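Local atomic coordinates of GTPase-activating protein GYP1 (Saccharomyces cerevisiae, PDB entry 1FKM), a protein that stimulates GTP hydrolysis by the Ypt/Rab GTPases Ypt1 and Ypt7 through its TBC domain, and so acts as their negative regulator at the Golgi and the vacuole. Residues 39-44 with 143-147; 44-49 with 176-181; 214-218 with 336-340. One frame throughout, in Å; residues are numbered along the deposited sequence.

Contact 1 (39-44 with 143-147); sequences RPVVWK and TFLTE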
loop_
_atom_site.group_PDB
_atom_site.type_symbol
_atom_site.label_atom_id
_atom_site.label_comp_id
_atom_site.label_asym_id
_atom_site.label_seq_id
_atom_site.Cartn_x
_atom_site.Cartn_y
_atom_site.Cartn_z
ATOM N N ARG A 39 2.143 -13.336 5.625
ATOM C CA ARG A 39 2.318 -11.980 5.117
ATOM C C ARG A 39 3.353 -11.092 5.800
ATOM O O ARG A 39 4.155 -10.453 5.122
ATOM C CB ARG A 39 0.978 -11.240 5.057
ATOM C CG ARG A 39 0.123 -11.660 3.877
ATOM C CD ARG A 39 -0.923 -10.603 3.531
ATOM N NE ARG A 39 -1.675 -10.979 2.340
ATOM C CZ ARG A 39 -2.892 -11.513 2.351
ATOM N NH1 ARG A 39 -3.517 -11.741 3.501
ATOM N NH2 ARG A 39 -3.485 -11.824 1.207
ATOM N N PRO A 40 3.348 -11.020 7.139
ATOM C CA PRO A 40 4.338 -10.162 7.797
ATOM C C PRO A 40 5.760 -10.405 7.292
ATOM O O PRO A 40 6.409 -9.494 6.775
ATOM C CB PRO A 40 4.174 -10.521 9.271
ATOM C CG PRO A 40 2.699 -10.806 9.363
ATOM C CD PRO A 40 2.472 -11.661 8.136
ATOM N N VAL A 41 6.228 -11.640 7.429
ATOM C CA VAL A 41 7.575 -11.989 6.990
ATOM C C VAL A 41 7.794 -11.821 5.488
ATOM O O VAL A 41 8.766 -11.195 5.064
ATOM C CB VAL A 41 7.922 -13.437 7.379
ATOM C CG1 VAL A 41 9.231 -13.857 6.726
ATOM C CG2 VAL A 41 8.046 -13.541 8.892
ATOM N N VAL A 42 6.886 -12.364 4.685
ATOM C CA VAL A 42 7.029 -12.290 3.234
ATOM C C VAL A 42 7.001 -10.870 2.692
ATOM O O VAL A 42 7.772 -10.542 1.796
ATOM C CB VAL A 42 5.954 -13.150 2.520
ATOM C CG1 VAL A 42 6.122 -13.047 1.006
ATOM C CG2 VAL A 42 6.091 -14.609 2.958
ATOM N N TRP A 43 6.120 -10.020 3.219
ATOM C CA TRP A 43 6.079 -8.638 2.757
ATOM C C TRP A 43 7.409 -7.936 3.058
ATOM O O TRP A 43 7.922 -7.178 2.234
ATOM C CB TRP A 43 4.934 -7.878 3.430
ATOM C CG TRP A 43 3.611 -8.031 2.746
ATOM C CD1 TRP A 43 3.181 -9.099 1.995
ATOM C CD2 TRP A 43 2.513 -7.110 2.800
ATOM N NE1 TRP A 43 1.879 -8.893 1.584
ATOM C CE2 TRP A 43 1.448 -7.683 2.064
ATOM C CE3 TRP A 43 2.327 -5.856 3.401
ATOM C CZ2 TRP A 43 0.215 -7.045 1.915
ATOM C CZ3 TRP A 43 1.092 -5.219 3.251
ATOM C CH2 TRP A 43 0.058 -5.815 2.515
ATOM N N LYS A 44 7.963 -8.180 4.239
ATOM C CA LYS A 44 9.230 -7.551 4.610
ATOM C C LYS A 44 10.371 -8.047 3.726
ATOM O O LYS A 44 11.277 -7.283 3.386
ATOM C CB LYS A 44 9.535 -7.805 6.084
ATOM C CG LYS A 44 8.515 -7.154 7.019
ATOM C CD LYS A 44 8.781 -7.489 8.480
ATOM C CE LYS A 44 7.617 -7.032 9.367
ATOM N NZ LYS A 44 7.794 -7.452 10.787
ATOM N N THR A 143 -1.106 -5.184 8.464
ATOM C CA THR A 143 -0.546 -6.505 8.189
ATOM C C THR A 143 0.556 -6.879 9.187
ATOM O O THR A 143 0.610 -8.010 9.685
ATOM C CB THR A 143 0.017 -6.567 6.756
ATOM O OG1 THR A 143 -1.050 -6.344 5.827
ATOM C CG2 THR A 143 0.649 -7.922 6.478
ATOM N N PHE A 144 1.439 -5.938 9.494
ATOM C CA PHE A 144 2.507 -6.226 10.445
ATOM C C PHE A 144 1.948 -6.457 11.848
ATOM O O PHE A 144 2.539 -7.178 12.650
ATOM C CB PHE A 144 3.523 -5.086 10.445
ATOM C CG PHE A 144 4.290 -4.973 9.162
ATOM C CD1 PHE A 144 4.167 -5.950 8.175
ATOM C CD2 PHE A 144 5.134 -3.891 8.932
ATOM C CE1 PHE A 144 4.872 -5.850 6.974
ATOM C CE2 PHE A 144 5.839 -3.784 7.740
ATOM C CZ PHE A 144 5.707 -4.764 6.758
ATOM N N LEU A 145 0.802 -5.847 12.136
ATOM C CA LEU A 145 0.149 -6.010 13.433
ATOM C C LEU A 145 -0.301 -7.454 13.630
ATOM O O LEU A 145 -0.285 -7.953 14.747
ATOM C CB LEU A 145 -1.100 -5.126 13.528
ATOM C CG LEU A 145 -1.167 -3.885 14.415
ATOM C CD1 LEU A 145 -2.585 -3.319 14.337
ATOM C CD2 LEU A 145 -0.819 -4.229 15.860
ATOM N N THR A 146 -0.707 -8.123 12.550
ATOM C CA THR A 146 -1.203 -9.494 12.669
ATOM C C THR A 146 -0.178 -10.471 13.216
ATOM O O THR A 146 -0.542 -11.505 13.763
ATOM C CB THR A 146 -1.756 -10.054 11.319
ATOM O OG1 THR A 146 -0.699 -10.172 10.356
ATOM C CG2 THR A 146 -2.846 -9.137 10.772
ATOM N N GLU A 147 1.099 -10.146 13.072
ATOM C CA GLU A 147 2.152 -11.023 13.571
ATOM C C GLU A 147 2.139 -11.107 15.099
ATOM O O GLU A 147 2.698 -12.037 15.673
ATOM C CB GLU A 147 3.521 -10.522 13.110
ATOM C CG GLU A 147 4.615 -11.565 13.232
ATOM C CD GLU A 147 5.947 -11.085 12.694
ATOM O OE1 GLU A 147 6.232 -9.872 12.780
ATOM O OE2 GLU A 147 6.717 -11.928 12.191
HETATM O O HOH W 1 5.271 -7.495 12.300
HETATM O O HOH W 2 8.324 -10.228 10.692
#

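Contact 2 (44-49 with 176-181); sequences KLLIGY and ADTFWC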
loop_
_atom_site.group_PDB
_atom_site.type_symbol
_atom_site.label_atom_id
_atom_site.label_comp_id
_atom_site.label_asym_id
_atom_site.label_seq_id
_atom_site.Cartn_x
_atom_site.Cartn_y
_atom_site.Cartn_z
ATOM N N LYS A 44 7.963 -8.180 4.239
ATOM C CA LYS A 44 9.230 -7.551 4.610
ATOM C C LYS A 44 10.371 -8.047 3.726
ATOM O O LYS A 44 11.277 -7.283 3.386
ATOM C CB LYS A 44 9.535 -7.805 6.084
ATOM C CG LYS A 44 8.515 -7.154 7.019
ATOM C CD LYS A 44 8.781 -7.489 8.480
ATOM C CE LYS A 44 7.617 -7.032 9.367
ATOM N NZ LYS A 44 7.794 -7.452 10.787
ATOM N N LEU A 45 10.319 -9.317 3.336
ATOM C CA LEU A 45 11.354 -9.873 2.465
ATOM C C LEU A 45 11.221 -9.321 1.044
ATOM O O LEU A 45 12.206 -8.912 0.435
ATOM C CB LEU A 45 11.265 -11.404 2.423
ATOM C CG LEU A 45 11.724 -12.184 3.662
ATOM C CD1 LEU A 45 11.258 -13.633 3.563
ATOM C CD2 LEU A 45 13.250 -12.107 3.774
ATOM N N LEU A 46 9.998 -9.288 0.523
ATOM C CA LEU A 46 9.784 -8.807 -0.840
ATOM C C LEU A 46 10.083 -7.329 -1.056
ATOM O O LEU A 46 10.557 -6.939 -2.123
ATOM C CB LEU A 46 8.347 -9.102 -1.285
ATOM C CG LEU A 46 7.988 -10.585 -1.422
ATOM C CD1 LEU A 46 6.495 -10.729 -1.730
ATOM C CD2 LEU A 46 8.838 -11.217 -2.525
ATOM N N ILE A 47 9.815 -6.503 -0.052
ATOM C CA ILE A 47 10.050 -5.071 -0.192
ATOM C C ILE A 47 11.518 -4.694 0.039
ATOM O O ILE A 47 11.909 -3.535 -0.135
ATOM C CB ILE A 47 9.123 -4.264 0.760
ATOM C CG1 ILE A 47 8.987 -2.829 0.245
ATOM C CG2 ILE A 47 9.668 -4.287 2.188
ATOM C CD1 ILE A 47 7.967 -2.010 0.994
ATOM N N GLY A 48 12.324 -5.676 0.421
ATOM C CA GLY A 48 13.742 -5.433 0.637
ATOM C C GLY A 48 14.126 -4.929 2.015
ATOM O O GLY A 48 15.160 -4.282 2.180
ATOM N N TYR A 49 13.298 -5.217 3.012
ATOM C CA TYR A 49 13.582 -4.775 4.367
ATOM C C TYR A 49 14.311 -5.888 5.102
ATOM O O TYR A 49 15.470 -5.741 5.480
ATOM C CB TYR A 49 12.276 -4.413 5.087
ATOM C CG TYR A 49 12.441 -4.041 6.546
ATOM C CD1 TYR A 49 13.294 -3.009 6.937
ATOM C CD2 TYR A 49 11.696 -4.691 7.535
ATOM C CE1 TYR A 49 13.393 -2.626 8.280
ATOM C CE2 TYR A 49 11.787 -4.315 8.874
ATOM C CZ TYR A 49 12.632 -3.283 9.237
ATOM O OH TYR A 49 12.688 -2.899 10.557
ATOM N N ALA A 176 8.633 0.843 13.868
ATOM C CA ALA A 176 9.890 0.877 13.128
ATOM C C ALA A 176 9.791 0.078 11.821
ATOM O O ALA A 176 10.161 0.570 10.750
ATOM C CB ALA A 176 11.014 0.322 14.004
ATOM N N ASP A 177 9.288 -1.149 11.908
ATOM C CA ASP A 177 9.155 -1.980 10.715
ATOM C C ASP A 177 8.243 -1.298 9.695
ATOM O O ASP A 177 8.549 -1.269 8.506
ATOM C CB ASP A 177 8.577 -3.353 11.065
ATOM C CG ASP A 177 9.518 -4.191 11.924
ATOM O OD1 ASP A 177 10.678 -3.770 12.153
ATOM O OD2 ASP A 177 9.095 -5.284 12.361
ATOM N N THR A 178 7.125 -0.757 10.169
ATOM C CA THR A 178 6.168 -0.079 9.304
ATOM C C THR A 178 6.839 1.117 8.629
ATOM O O THR A 178 6.719 1.314 7.415
ATOM C CB THR A 178 4.942 0.388 10.125
ATOM O OG1 THR A 178 4.320 -0.755 10.732
ATOM C CG2 THR A 178 3.922 1.084 9.227
ATOM N N PHE A 179 7.553 1.906 9.423
ATOM C CA PHE A 179 8.265 3.086 8.927
ATOM C C PHE A 179 9.290 2.765 7.834
ATOM O O PHE A 179 9.320 3.412 6.777
ATOM C CB PHE A 179 8.984 3.781 10.087
ATOM C CG PHE A 179 9.984 4.807 9.645
ATOM C CD1 PHE A 179 9.566 6.038 9.151
ATOM C CD2 PHE A 179 11.353 4.526 9.686
ATOM C CE1 PHE A 179 10.494 6.979 8.697
ATOM C CE2 PHE A 179 12.289 5.461 9.233
ATOM C CZ PHE A 179 11.860 6.688 8.737
ATOM N N TRP A 180 10.150 1.785 8.089
ATOM C CA TRP A 180 11.170 1.427 7.104
ATOM C C TRP A 180 10.568 0.827 5.834
ATOM O O TRP A 180 11.109 1.007 4.739
ATOM C CB TRP A 180 12.183 0.443 7.704
ATOM C CG TRP A 180 13.045 1.046 8.773
ATOM C CD1 TRP A 180 13.083 0.694 10.087
ATOM C CD2 TRP A 180 13.992 2.113 8.612
ATOM N NE1 TRP A 180 13.995 1.473 10.760
ATOM C CE2 TRP A 180 14.568 2.352 9.879
ATOM C CE3 TRP A 180 14.410 2.887 7.521
ATOM C CZ2 TRP A 180 15.544 3.334 10.089
ATOM C CZ3 TRP A 180 15.385 3.868 7.732
ATOM C CH2 TRP A 180 15.938 4.077 9.007
ATOM N N CYS A 181 9.464 0.099 5.975
ATOM C CA CYS A 181 8.825 -0.484 4.800
ATOM C C CYS A 181 8.073 0.588 4.023
ATOM O O CYS A 181 8.058 0.567 2.791
ATOM C CB CYS A 181 7.899 -1.634 5.205
ATOM S SG CYS A 181 8.842 -3.094 5.771
#

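Contact 3 (214-218 with 336-340); sequences IDADL and LIKWS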
loop_
_atom_site.group_PDB
_atom_site.type_symbol
_atom_site.label_atom_id
_atom_site.label_comp_id
_atom_site.label_asym_id
_atom_site.label_seq_id
_atom_site.Cartn_x
_atom_site.Cartn_y
_atom_site.Cartn_z
ATOM N N ILE A 214 -6.260 1.688 -26.200
ATOM C CA ILE A 214 -7.048 0.457 -26.233
ATOM C C ILE A 214 -8.566 0.597 -26.232
ATOM O O ILE A 214 -9.272 -0.374 -26.499
ATOM C CB ILE A 214 -6.641 -0.511 -25.088
ATOM C CG1 ILE A 214 -7.306 -0.108 -23.770
ATOM C CG2 ILE A 214 -5.130 -0.519 -24.943
ATOM C CD1 ILE A 214 -6.814 1.180 -23.189
ATOM N N ASP A 215 -9.075 1.785 -25.923
ATOM C CA ASP A 215 -10.520 2.000 -25.932
ATOM C C ASP A 215 -10.811 3.433 -26.363
ATOM O O ASP A 215 -11.284 4.251 -25.570
ATOM C CB ASP A 215 -11.128 1.746 -24.550
ATOM C CG ASP A 215 -12.641 1.545 -24.607
ATOM O OD1 ASP A 215 -13.269 1.986 -25.597
ATOM O OD2 ASP A 215 -13.205 0.955 -23.659
ATOM N N ALA A 216 -10.523 3.724 -27.629
ATOM C CA ALA A 216 -10.726 5.051 -28.192
ATOM C C ALA A 216 -12.158 5.540 -28.027
ATOM O O ALA A 216 -12.394 6.735 -27.840
ATOM C CB ALA A 216 -10.339 5.051 -29.669
ATOM N N ASP A 217 -13.115 4.620 -28.093
ATOM C CA ASP A 217 -14.516 4.986 -27.948
ATOM C C ASP A 217 -14.817 5.531 -26.552
ATOM O O ASP A 217 -15.552 6.504 -26.408
ATOM C CB ASP A 217 -15.418 3.784 -28.247
ATOM C CG ASP A 217 -15.368 3.369 -29.708
ATOM O OD1 ASP A 217 -15.526 4.249 -30.580
ATOM O OD2 ASP A 217 -15.175 2.168 -29.987
ATOM N N LEU A 218 -14.262 4.898 -25.522
ATOM C CA LEU A 218 -14.495 5.376 -24.166
ATOM C C LEU A 218 -13.798 6.723 -24.009
ATOM O O LEU A 218 -14.348 7.656 -23.422
ATOM C CB LEU A 218 -13.950 4.381 -23.135
ATOM C CG LEU A 218 -14.028 4.823 -21.672
ATOM C CD1 LEU A 218 -15.474 5.102 -21.281
ATOM C CD2 LEU A 218 -13.435 3.735 -20.781
ATOM N N LEU A 336 -10.531 0.415 -15.037
ATOM C CA LEU A 336 -11.420 1.329 -15.742
ATOM C C LEU A 336 -12.142 0.651 -16.899
ATOM O O LEU A 336 -13.361 0.754 -17.018
ATOM C CB LEU A 336 -10.633 2.524 -16.286
ATOM C CG LEU A 336 -11.439 3.564 -17.079
ATOM C CD1 LEU A 336 -12.523 4.182 -16.186
ATOM C CD2 LEU A 336 -10.500 4.639 -17.596
ATOM N N ILE A 337 -11.383 -0.032 -17.753
ATOM C CA ILE A 337 -11.953 -0.698 -18.920
ATOM C C ILE A 337 -13.038 -1.701 -18.549
ATOM O O ILE A 337 -13.941 -1.970 -19.342
ATOM C CB ILE A 337 -10.851 -1.406 -19.749
ATOM C CG1 ILE A 337 -9.845 -0.371 -20.265
ATOM C CG2 ILE A 337 -11.466 -2.154 -20.925
ATOM C CD1 ILE A 337 -10.456 0.739 -21.087
ATOM N N LYS A 338 -12.959 -2.251 -17.344
ATOM C CA LYS A 338 -13.957 -3.211 -16.902
ATOM C C LYS A 338 -15.343 -2.563 -16.879
ATOM O O LYS A 338 -16.353 -3.231 -17.109
ATOM C CB LYS A 338 -13.611 -3.735 -15.507
ATOM C CG LYS A 338 -14.621 -4.726 -14.953
ATOM C CD LYS A 338 -14.187 -5.266 -13.602
ATOM C CE LYS A 338 -15.230 -6.218 -13.026
ATOM N NZ LYS A 338 -15.480 -7.383 -13.920
ATOM N N TRP A 339 -15.380 -1.261 -16.605
ATOM C CA TRP A 339 -16.638 -0.520 -16.539
ATOM C C TRP A 339 -16.972 0.186 -17.856
ATOM O O TRP A 339 -17.982 0.882 -17.951
ATOM C CB TRP A 339 -16.568 0.527 -15.426
ATOM C CG TRP A 339 -16.009 0.013 -14.128
ATOM C CD1 TRP A 339 -14.871 0.436 -13.501
ATOM C CD2 TRP A 339 -16.557 -1.023 -13.306
ATOM N NE1 TRP A 339 -14.674 -0.273 -12.341
ATOM C CE2 TRP A 339 -15.694 -1.175 -12.196
ATOM C CE3 TRP A 339 -17.695 -1.837 -13.398
ATOM C CZ2 TRP A 339 -15.932 -2.109 -11.185
ATOM C CZ3 TRP A 339 -17.933 -2.765 -12.393
ATOM C CH2 TRP A 339 -17.052 -2.892 -11.300
ATOM N N SER A 340 -16.131 -0.005 -18.865
ATOM C CA SER A 340 -16.314 0.644 -20.163
ATOM C C SER A 340 -17.749 0.702 -20.705
ATOM O O SER A 340 -18.258 1.782 -20.999
ATOM C CB SER A 340 -15.406 -0.011 -21.206
ATOM O OG SER A 340 -15.411 0.733 -22.412
#

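Contact 1 (39-44 with 143-147)
In the all-helical Rab-GAP TBC domain, helix 39-46 packs its early turns against the C-terminal end of helix 133-145, with Lys44 laid across Phe144 and Trp43 turned face-on to Thr143. Extended beyond CG, the lysine chain carries CE to a point 3.7 Å from the centroid of the Phe144 ring, a CH-pi contact over the ring centre. NZ continues above the same face as a cation-pi partner, 15° off the ring normal. Trp43 CB comes instead at the edge of this phenylalanine. Thr143 places CG2 anti to its backbone N, which brings the methyl 4.1 Å from the centroid of the Trp43 six-membered ring; the same methyl touches Arg39 CB. Trp43 NE1 and Arg39 NE are both bound by Asp255 of helix 247-261. At the helix end Thr146 OG1 donates to Thr143 O over 2.6 Å, in the carbonyl plane, and Pro40 CG lies 3.5 Å from that same Thr143 O. Glu147 rests CB on the proline ring and sends OE1 to within 3.5 Å of Lys44 NZ, a long, weak ion pair bridged by two waters. One joins NZ to Glu147 OE1 and Phe144 O, the other NZ to Glu147 OE2. The closer charged partner of NZ is Asp177 OD2. A leucine in place of Phe144 would lack the flat face and would probably open a gap beneath the lysine methylenes, leaving them less firmly placed. The chemistry divides a lysine in two: hydrocarbon buried on an aromatic face, charge shared among Asp177, the more distant Glu147, two waters and the ring.

Contact 2 (44-49 with 176-181)
Polar interactions come first, because Lys44 and Tyr49 each take one oxygen of the Asp177 carboxylate on helix 168-186. Lys44 NZ donates to Asp177 OD2 at 3.0 Å, a salt bridge, while Tyr49 OH gives its proton to Asp177 OD1 at 2.7 Å. Both donors sit above the carboxylate plane rather than in it, and the phenol ring is turned 64° from that plane. Arg65 of helix 57-74 adds a second positive charge at OD2.

Aromatic and sulfur contacts surround the phenol. Tyr49 CE1 presses on Trp180 CB at 3.3 Å, but its ring slides past the indole: the planes are 19° apart but offset, so little of one ring lies over the other. The centroid of the Tyr49 ring lies 4.3 Å from Cys181 SG, an oblique sulfur-aromatic contact, 38° off the normal. Ile47 adds an apolar touch, its CG2 lying 3.9 Å from Cys181 SG.

Backbone geometry places the tyrosine. Helix 39-46 ends in a Schellman motif, with Gly48 at positive phi and Tyr49 N bonded to Lys44 O at 2.9 Å; with CG anti to its N, Tyr49 then extends its ring to helix 168-186. A buried aspartate held by two cations and a phenol would be expected to remain ionised, and its two oxygens tie the last helical turn and the residue beyond the glycine to the same point.

Contact 3 (214-218 with 336-340)
Asp215 and Ser340 both set their side chains anti to the backbone N, chi1 -163° and -171°, and in doing so extend towards one another across the interface between two helix junctions. Ser340 OG donates to Asp215 OD2 at 2.5 Å, a short bond that meets the oxygen on its syn side, 15° out of the carboxylate plane. The other oxygen turns to the chain just ahead: Asp215 is an N-cap residue, and OD1 accepts from Leu218 N at 3.1 Å, the donor standing well above the plane of the carboxylate. One side chain thus caps the N terminus of helix 216-224 and bridges to the residue that opens helix 340-343.

Beside this polar link runs an apolar strip. Ile337, at the end of helix 324-338, points CD1 at Asp215 CB, 3.7 Å away, and the same methyl lies 4.2 Å from Ile214 CG1 and 4.2 Å from Leu218 CD2. Leu218, whose CG is likewise anti to its backbone N, reaches on with CD2 to Leu336 CG at 4.2 Å. Leu343 of helix 340-343 touches both leucines and extends the apolar patch. Apolar contacts therefore flank one short charged hydrogen bond, and the Asp215 carboxylate, shared between the cap and Ser340, probably sets the relative position of the two helix starts.

How the contacts relate
Read from the N terminus, helix 39-46 and the turn after it open contacts 1 and 2 in succession, sharing Lys44. Contact 1 closes at 143-147 a loop that contains the arginine finger Arg96 and the glutamine finger Gln131; contact 2 closes at 176-181, so the two cross. They also touch, Phe144 CE2 lying 3.7 Å from Cys181 SG, and together bind helix 39-46 to the consecutive helices 133-145 and 168-186. Contact 3 follows in series, on the opposite side of the chain's centre, its centre about 36 Å from either of the others. It joins the junction of helices 198-214 and 216-224 to that of helices 324-338 and 340-343, closing a loop that includes unmodelled residues 263-322.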